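Local coordinates for cobalamin biosynthesis protein (cbiD) (Archaeoglobus fulgidus, PDB 1SR8), which probably catalyses the S-adenosylmethionine-dependent methylation of C-1 in cobalt-precorrin-5B, giving cobalt-precorrin-6A on the anaerobic route to adenosylcobalamin, at residues S27-L38 with F189-T200; F98-F106 with S159-T170. All blocks are in the same frame, centred on the assembly; numbering follows the deposited sequence.

Contact 1 of 2, residues S27-L38 with F189-T200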
# COMPACT_ATOMS: atom_id res chain seq x y z
N SER A 27 4.69 8.96 -10.65
CA SER A 27 5.51 8.52 -9.52
C SER A 27 4.77 7.62 -8.53
O SER A 27 5.38 7.02 -7.65
CB SER A 27 6.06 9.74 -8.78
OG SER A 27 5.08 10.33 -7.92
N GLY A 28 3.46 7.52 -8.69
CA GLY A 28 2.66 6.71 -7.78
C GLY A 28 2.46 7.41 -6.45
O GLY A 28 1.65 6.98 -5.62
N LEU A 29 3.17 8.51 -6.23
CA LEU A 29 3.06 9.23 -4.98
C LEU A 29 1.99 10.34 -4.94
O LEU A 29 1.70 10.89 -3.88
CB LEU A 29 4.44 9.79 -4.59
CG LEU A 29 5.46 8.70 -4.21
CD1 LEU A 29 6.86 9.28 -4.22
CD2 LEU A 29 5.13 8.12 -2.85
N TYR A 30 1.39 10.64 -6.09
CA TYR A 30 0.36 11.66 -6.12
C TYR A 30 -0.91 11.27 -6.86
O TYR A 30 -0.87 10.69 -7.95
CB TYR A 30 0.89 12.95 -6.75
CG TYR A 30 2.04 13.57 -6.00
CD1 TYR A 30 3.34 13.10 -6.20
CD2 TYR A 30 1.83 14.59 -5.08
CE1 TYR A 30 4.40 13.64 -5.49
CE2 TYR A 30 2.89 15.13 -4.36
CZ TYR A 30 4.17 14.65 -4.57
OH TYR A 30 5.23 15.15 -3.83
N ILE A 31 -2.04 11.59 -6.23
CA ILE A 31 -3.36 11.38 -6.79
C ILE A 31 -3.87 12.79 -7.09
O ILE A 31 -4.16 13.58 -6.19
CB ILE A 31 -4.35 10.73 -5.80
CG1 ILE A 31 -3.92 9.30 -5.47
CG2 ILE A 31 -5.74 10.72 -6.41
CD1 ILE A 31 -4.87 8.58 -4.53
N LEU A 32 -3.96 13.11 -8.37
CA LEU A 32 -4.42 14.42 -8.79
C LEU A 32 -5.90 14.58 -8.49
O LEU A 32 -6.69 13.65 -8.70
CB LEU A 32 -4.15 14.58 -10.29
CG LEU A 32 -4.73 15.74 -11.08
CD1 LEU A 32 -4.21 17.07 -10.56
CD2 LEU A 32 -4.35 15.55 -12.54
N THR A 33 -6.28 15.74 -7.97
CA THR A 33 -7.68 16.02 -7.67
C THR A 33 -8.15 17.22 -8.48
O THR A 33 -7.38 17.84 -9.23
CB THR A 33 -7.93 16.32 -6.17
OG1 THR A 33 -7.43 17.62 -5.85
CG2 THR A 33 -7.25 15.28 -5.30
N GLU A 34 -9.43 17.55 -8.32
CA GLU A 34 -10.06 18.66 -9.01
C GLU A 34 -9.29 19.96 -8.74
O GLU A 34 -9.08 20.78 -9.64
CB GLU A 34 -11.51 18.79 -8.54
CG GLU A 34 -12.48 19.37 -9.55
CD GLU A 34 -13.93 19.13 -9.16
OE1 GLU A 34 -14.32 19.52 -8.04
OE2 GLU A 34 -14.68 18.54 -9.97
N ASP A 35 -8.84 20.13 -7.49
CA ASP A 35 -8.10 21.32 -7.09
C ASP A 35 -6.87 20.99 -6.24
O ASP A 35 -6.84 21.29 -5.05
CB ASP A 35 -9.03 22.28 -6.33
CG ASP A 35 -9.63 21.64 -5.08
OD1 ASP A 35 -10.49 22.29 -4.44
OD2 ASP A 35 -9.24 20.51 -4.72
N GLY A 36 -5.86 20.38 -6.86
CA GLY A 36 -4.66 20.04 -6.12
C GLY A 36 -4.24 18.60 -6.23
O GLY A 36 -4.58 17.93 -7.21
N TYR A 37 -3.50 18.11 -5.23
CA TYR A 37 -3.01 16.74 -5.20
C TYR A 37 -3.24 16.09 -3.84
O TYR A 37 -3.35 16.78 -2.82
CB TYR A 37 -1.50 16.70 -5.49
CG TYR A 37 -1.09 17.14 -6.88
CD1 TYR A 37 -1.12 16.25 -7.96
CD2 TYR A 37 -0.67 18.46 -7.12
CE1 TYR A 37 -0.75 16.66 -9.25
CE2 TYR A 37 -0.29 18.88 -8.41
CZ TYR A 37 -0.34 17.98 -9.47
OH TYR A 37 0.01 18.39 -10.74
N LEU A 38 -3.33 14.76 -3.82
CA LEU A 38 -3.45 14.00 -2.58
C LEU A 38 -2.15 13.20 -2.59
O LEU A 38 -1.73 12.70 -3.64
CB LEU A 38 -4.65 13.06 -2.58
CG LEU A 38 -5.98 13.62 -2.05
CD1 LEU A 38 -7.09 12.59 -2.23
CD2 LEU A 38 -5.83 13.98 -0.59
N PHE A 189 2.35 1.04 -1.95
CA PHE A 189 1.92 2.39 -1.60
C PHE A 189 0.76 2.37 -0.63
O PHE A 189 0.01 1.38 -0.56
CB PHE A 189 1.50 3.15 -2.86
CG PHE A 189 2.60 3.34 -3.86
CD1 PHE A 189 3.28 4.55 -3.95
CD2 PHE A 189 2.96 2.31 -4.72
CE1 PHE A 189 4.30 4.73 -4.88
CE2 PHE A 189 3.98 2.48 -5.66
CZ PHE A 189 4.65 3.69 -5.74
N VAL A 190 0.61 3.46 0.13
CA VAL A 190 -0.48 3.60 1.08
C VAL A 190 -1.52 4.53 0.45
O VAL A 190 -1.22 5.67 0.12
CB VAL A 190 0.01 4.20 2.42
CG1 VAL A 190 -1.17 4.58 3.30
CG2 VAL A 190 0.88 3.20 3.15
N GLU A 191 -2.74 4.02 0.26
CA GLU A 191 -3.82 4.82 -0.32
C GLU A 191 -4.24 5.83 0.76
O GLU A 191 -4.59 5.43 1.88
CB GLU A 191 -4.99 3.90 -0.69
CG GLU A 191 -6.11 4.60 -1.46
CD GLU A 191 -5.74 4.93 -2.90
OE1 GLU A 191 -4.54 4.85 -3.27
OE2 GLU A 191 -6.65 5.29 -3.68
N PRO A 192 -4.21 7.15 0.44
CA PRO A 192 -4.57 8.23 1.36
C PRO A 192 -6.05 8.39 1.68
O PRO A 192 -6.68 9.40 1.34
CB PRO A 192 -4.00 9.46 0.68
CG PRO A 192 -4.25 9.15 -0.76
CD PRO A 192 -3.85 7.69 -0.88
N TRP A 193 -6.60 7.40 2.37
CA TRP A 193 -8.01 7.41 2.73
C TRP A 193 -8.45 8.56 3.63
O TRP A 193 -8.02 8.68 4.77
CB TRP A 193 -8.39 6.08 3.36
CG TRP A 193 -8.48 4.99 2.32
CD1 TRP A 193 -7.80 3.81 2.31
CD2 TRP A 193 -9.29 5.01 1.14
NE1 TRP A 193 -8.14 3.08 1.18
CE2 TRP A 193 -9.05 3.80 0.45
CE3 TRP A 193 -10.20 5.93 0.60
CZ2 TRP A 193 -9.69 3.49 -0.76
CZ3 TRP A 193 -10.84 5.62 -0.61
CH2 TRP A 193 -10.58 4.41 -1.27
N CYS A 194 -9.33 9.39 3.07
CA CYS A 194 -9.94 10.54 3.73
C CYS A 194 -11.18 10.89 2.89
O CYS A 194 -11.44 10.24 1.88
CB CYS A 194 -8.96 11.72 3.76
SG CYS A 194 -8.22 12.16 2.17
N LYS A 195 -11.95 11.89 3.30
CA LYS A 195 -13.15 12.26 2.56
C LYS A 195 -12.79 12.78 1.18
O LYS A 195 -13.43 12.43 0.19
CB LYS A 195 -13.95 13.31 3.32
CG LYS A 195 -14.28 12.91 4.74
CD LYS A 195 -15.02 14.03 5.47
CE LYS A 195 -14.69 14.01 6.96
NZ LYS A 195 -13.23 14.26 7.20
N LYS A 196 -11.77 13.63 1.11
CA LYS A 196 -11.34 14.20 -0.15
C LYS A 196 -11.05 13.10 -1.18
O LYS A 196 -11.45 13.22 -2.34
CB LYS A 196 -10.09 15.05 0.06
CG LYS A 196 -9.45 15.60 -1.22
CD LYS A 196 -10.33 16.64 -1.91
CE LYS A 196 -9.61 17.31 -3.08
NZ LYS A 196 -10.44 18.39 -3.69
N LEU A 197 -10.37 12.04 -0.76
CA LEU A 197 -10.06 10.94 -1.67
C LEU A 197 -11.33 10.24 -2.12
O LEU A 197 -11.50 9.96 -3.30
CB LEU A 197 -9.12 9.92 -1.02
CG LEU A 197 -8.76 8.70 -1.88
CD1 LEU A 197 -8.00 9.16 -3.12
CD2 LEU A 197 -7.92 7.72 -1.08
N VAL A 198 -12.22 9.94 -1.17
CA VAL A 198 -13.47 9.26 -1.51
C VAL A 198 -14.28 10.05 -2.54
O VAL A 198 -14.85 9.45 -3.45
CB VAL A 198 -14.35 8.99 -0.26
CG1 VAL A 198 -15.67 8.37 -0.67
CG2 VAL A 198 -13.64 8.04 0.69
N GLU A 199 -14.32 11.37 -2.40
CA GLU A 199 -15.07 12.23 -3.32
C GLU A 199 -14.38 12.34 -4.66
O GLU A 199 -15.02 12.36 -5.71
CB GLU A 199 -15.23 13.64 -2.75
CG GLU A 199 -15.76 13.68 -1.34
CD GLU A 199 -15.98 15.10 -0.86
OE1 GLU A 199 -15.13 15.97 -1.18
OE2 GLU A 199 -16.98 15.34 -0.15
N THR A 200 -13.05 12.45 -4.60
CA THR A 200 -12.23 12.55 -5.80
C THR A 200 -12.35 11.28 -6.65
O THR A 200 -12.55 11.34 -7.86
CB THR A 200 -10.74 12.76 -5.45
OG1 THR A 200 -10.60 13.93 -4.63
CG2 THR A 200 -9.89 12.92 -6.70
O HOH W 1 -11.36 16.46 -6.42
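Leu38 drives its CD1 methyl against the first turn of helix 195-204, where it lies 3.4 Å from Leu197 CA, a tight fit. Its CD2 branch lies beside SG of the N-cap residue Cys194, which accepts a weak bond from Leu197 N, and both methyls touch Lys196 CG. From the neighbouring strand the Ile31 side chain crosses that of Leu197 at about a right angle, Ile31 CD1 lying 3.5 Å from Leu197 CD1 and also touching the Pro192 ring. Lys196 leaves the helix with CG anti to its backbone N (chi1 174°) and bends at chi2, so that the chain passes Leu38 and brings CE to 3.5 Å from Thr33 OG1. Its NZ then meets Asp35 OD2 on the syn side in a 2.6 Å salt bridge, 27° out of the carboxylate plane, at the more exposed end of the contact. At the other end Phe189 sets CD1 3.4 Å from Gly28 O, with Leu29 CD2 at the ring edge; a CB on Gly28 would run into Phe189 CZ. Ile31 and Leu38 are paired by two backbone hydrogen bonds, the mark of a beta hairpin, here packed by one face on the N-terminal end of a helix.

Contact 2 of 2, residues F98-F106 with S159-T170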
# COMPACT_ATOMS: atom_id res chain seq x y z
N PHE A 98 -5.71 8.83 8.79
CA PHE A 98 -5.13 8.21 9.99
C PHE A 98 -4.65 6.77 9.85
O PHE A 98 -5.45 5.83 9.86
CB PHE A 98 -6.07 8.28 11.18
CG PHE A 98 -5.48 7.67 12.42
CD1 PHE A 98 -4.33 8.22 12.98
CD2 PHE A 98 -6.02 6.50 12.96
CE1 PHE A 98 -3.71 7.60 14.08
CE2 PHE A 98 -5.41 5.88 14.06
CZ PHE A 98 -4.25 6.43 14.61
N ASP A 99 -3.34 6.61 9.76
CA ASP A 99 -2.70 5.31 9.64
C ASP A 99 -1.91 5.13 10.94
O ASP A 99 -0.94 5.84 11.19
CB ASP A 99 -1.76 5.35 8.44
CG ASP A 99 -1.06 4.04 8.20
OD1 ASP A 99 -1.04 3.18 9.11
OD2 ASP A 99 -0.52 3.87 7.10
N VAL A 100 -2.31 4.17 11.77
CA VAL A 100 -1.65 3.94 13.06
C VAL A 100 -0.13 3.77 13.03
O VAL A 100 0.53 4.05 14.04
CB VAL A 100 -2.28 2.74 13.79
CG1 VAL A 100 -2.00 1.46 13.03
CG2 VAL A 100 -1.73 2.66 15.20
N THR A 101 0.43 3.33 11.91
CA THR A 101 1.88 3.16 11.81
C THR A 101 2.57 4.27 11.05
O THR A 101 3.75 4.15 10.69
CB THR A 101 2.28 1.80 11.17
OG1 THR A 101 1.75 1.71 9.84
CG2 THR A 101 1.76 0.65 12.00
N ASN A 102 1.86 5.35 10.78
CA ASN A 102 2.47 6.48 10.08
C ASN A 102 3.60 6.96 11.00
O ASN A 102 3.45 6.93 12.22
CB ASN A 102 1.44 7.59 9.85
CG ASN A 102 2.06 8.89 9.37
OD1 ASN A 102 2.83 8.92 8.41
ND2 ASN A 102 1.71 9.98 10.03
N GLY A 103 4.73 7.36 10.43
CA GLY A 103 5.83 7.83 11.25
C GLY A 103 6.62 6.77 12.01
O GLY A 103 7.59 7.10 12.70
N ILE A 104 6.25 5.50 11.89
CA ILE A 104 6.96 4.44 12.60
C ILE A 104 8.35 4.20 11.99
O ILE A 104 8.52 4.18 10.77
CB ILE A 104 6.14 3.13 12.60
CG1 ILE A 104 6.48 2.32 13.85
CG2 ILE A 104 6.43 2.32 11.34
CD1 ILE A 104 5.44 1.29 14.20
N ILE A 105 9.36 4.03 12.84
CA ILE A 105 10.72 3.81 12.37
C ILE A 105 11.08 2.36 12.07
O ILE A 105 10.74 1.44 12.81
CB ILE A 105 11.75 4.33 13.39
CG1 ILE A 105 11.72 5.86 13.45
CG2 ILE A 105 13.14 3.85 13.01
CD1 ILE A 105 12.24 6.52 12.20
N PHE A 106 11.78 2.18 10.96
CA PHE A 106 12.28 0.88 10.52
C PHE A 106 13.79 0.94 10.54
O PHE A 106 14.39 1.87 10.01
CB PHE A 106 11.81 0.55 9.10
CG PHE A 106 10.50 -0.17 9.04
CD1 PHE A 106 10.45 -1.54 8.83
CD2 PHE A 106 9.30 0.52 9.23
CE1 PHE A 106 9.23 -2.22 8.81
CE2 PHE A 106 8.09 -0.15 9.22
CZ PHE A 106 8.05 -1.52 9.00
N SER A 159 14.37 -4.34 11.68
CA SER A 159 13.69 -4.23 12.97
C SER A 159 12.84 -2.98 13.08
O SER A 159 13.03 -2.01 12.35
CB SER A 159 14.71 -4.22 14.12
OG SER A 159 15.48 -5.40 14.14
N VAL A 160 11.91 -3.02 14.03
CA VAL A 160 11.01 -1.90 14.29
C VAL A 160 11.06 -1.60 15.80
O VAL A 160 10.33 -2.19 16.60
CB VAL A 160 9.57 -2.24 13.85
CG1 VAL A 160 8.69 -1.02 13.95
CG2 VAL A 160 9.60 -2.79 12.44
N PRO A 161 11.94 -0.67 16.21
CA PRO A 161 12.14 -0.25 17.60
C PRO A 161 10.89 -0.10 18.46
O PRO A 161 10.87 -0.57 19.61
CB PRO A 161 12.90 1.06 17.45
CG PRO A 161 13.76 0.78 16.26
CD PRO A 161 12.80 0.11 15.30
N ASP A 162 9.84 0.54 17.94
CA ASP A 162 8.62 0.72 18.71
C ASP A 162 7.51 -0.18 18.21
O ASP A 162 6.33 0.06 18.48
CB ASP A 162 8.13 2.17 18.64
CG ASP A 162 9.16 3.16 19.15
OD1 ASP A 162 9.66 2.99 20.29
OD2 ASP A 162 9.47 4.11 18.41
N GLY A 163 7.89 -1.21 17.48
CA GLY A 163 6.90 -2.12 16.93
C GLY A 163 6.05 -2.85 17.93
O GLY A 163 4.84 -2.96 17.75
N GLU A 164 6.66 -3.35 18.99
CA GLU A 164 5.89 -4.09 19.99
C GLU A 164 4.84 -3.23 20.65
O GLU A 164 3.73 -3.69 20.92
CB GLU A 164 6.82 -4.67 21.04
CG GLU A 164 6.14 -5.69 21.93
CD GLU A 164 7.07 -6.24 22.97
OE1 GLU A 164 8.14 -6.77 22.60
OE2 GLU A 164 6.74 -6.15 24.17
N GLU A 165 5.19 -1.97 20.90
CA GLU A 165 4.26 -1.03 21.51
C GLU A 165 3.17 -0.66 20.52
O GLU A 165 2.00 -0.95 20.75
CB GLU A 165 4.99 0.23 21.97
CG GLU A 165 5.63 0.09 23.33
CD GLU A 165 4.70 -0.56 24.35
OE1 GLU A 165 3.58 -0.05 24.55
OE2 GLU A 165 5.10 -1.59 24.95
N VAL A 166 3.56 -0.02 19.42
CA VAL A 166 2.61 0.39 18.39
C VAL A 166 1.64 -0.74 18.10
O VAL A 166 0.47 -0.50 17.80
CB VAL A 166 3.33 0.78 17.08
CG1 VAL A 166 2.31 1.07 15.99
CG2 VAL A 166 4.19 2.00 17.31
N ALA A 167 2.13 -1.97 18.21
CA ALA A 167 1.32 -3.16 17.96
C ALA A 167 0.17 -3.29 18.96
O ALA A 167 -0.94 -3.69 18.60
CB ALA A 167 2.20 -4.40 18.01
N LYS A 168 0.44 -2.95 20.21
CA LYS A 168 -0.58 -3.04 21.25
C LYS A 168 -1.84 -2.25 20.91
O LYS A 168 -2.92 -2.53 21.42
CB LYS A 168 -0.01 -2.55 22.59
CG LYS A 168 1.12 -3.42 23.17
CD LYS A 168 1.56 -2.87 24.53
CE LYS A 168 2.52 -3.82 25.27
NZ LYS A 168 3.93 -3.82 24.76
N LYS A 169 -1.71 -1.26 20.03
CA LYS A 169 -2.86 -0.44 19.65
C LYS A 169 -3.27 -0.67 18.21
O LYS A 169 -3.98 0.13 17.61
CB LYS A 169 -2.53 1.05 19.87
CG LYS A 169 -1.35 1.56 19.04
CD LYS A 169 -0.70 2.79 19.68
CE LYS A 169 -1.59 4.02 19.62
NZ LYS A 169 -1.81 4.51 18.23
N THR A 170 -2.82 -1.79 17.65
CA THR A 170 -3.14 -2.11 16.27
C THR A 170 -4.13 -3.28 16.23
O THR A 170 -4.64 -3.64 15.17
CB THR A 170 -1.86 -2.48 15.49
OG1 THR A 170 -2.13 -2.41 14.09
CG2 THR A 170 -1.41 -3.89 15.84
O HOH W 2 9.89 1.86 15.74
O HOH W 3 8.77 4.34 15.53
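With CG1 of Ile104 anti to the backbone N (chi1 -151°) and CD1 extended, the side chain reaches obliquely into Val166, whose CG2 sits a tight 3.4 Å from Ile104 CD1. In Val160, chi1 of -172° sends CG1 towards Ile105 O, 3.4 Å away, and leaves CG2 over one face of the Phe106 ring, a CH-pi contact 3.9 Å from CG2 to the ring centroid. Two overlapping beta turns, type I from Asp99 to Asn102 and type II from Thr101 to Ile104, lead into strand 105-111 of the mixed sheet, which lies antiparallel beside strand 155-159; helix 163-168 follows the latter after a further type I turn. Cutting Ile104 back to an alanine removes CG1 and CD1, which would probably leave Val160 CG1 and the Val166 methyls without their shared partner and open a gap against the helix. The Val100 and Lys169 side chains slide past each other in opposite directions, Val100 CG2 meeting CG and NZ of the poorly ordered Lys169. Water links the segments: one molecule donates to Ile105 O and accepts from Asp162 N at 2.6 Å, another accepts from Ile105 N and donates to Asp162 OD2, its oxygen 3.0 Å from OD2.

In the fold
Contact 1 is the more buried of the two (9 of its 15 touching residues); contact 2 is partly buried, its centre farther from the middle of the chain. They hold different elements: contact 1 packs the hairpin of the three-stranded sheet on helix 195-204, and its second segment also supplies the sheet's other outer strand, 189-190; contact 2 joins the turns before strand 105-111 to the short helix after strand 155-159. Both rely on aliphatic side chains, but contact 1 adds a salt bridge at its exposed end and a bridging water, whereas the hydrogen-bonded links of contact 2 pass through water. Their centres are about 24 Å apart, yet Val190 CG1 packs against Asp99 OD2.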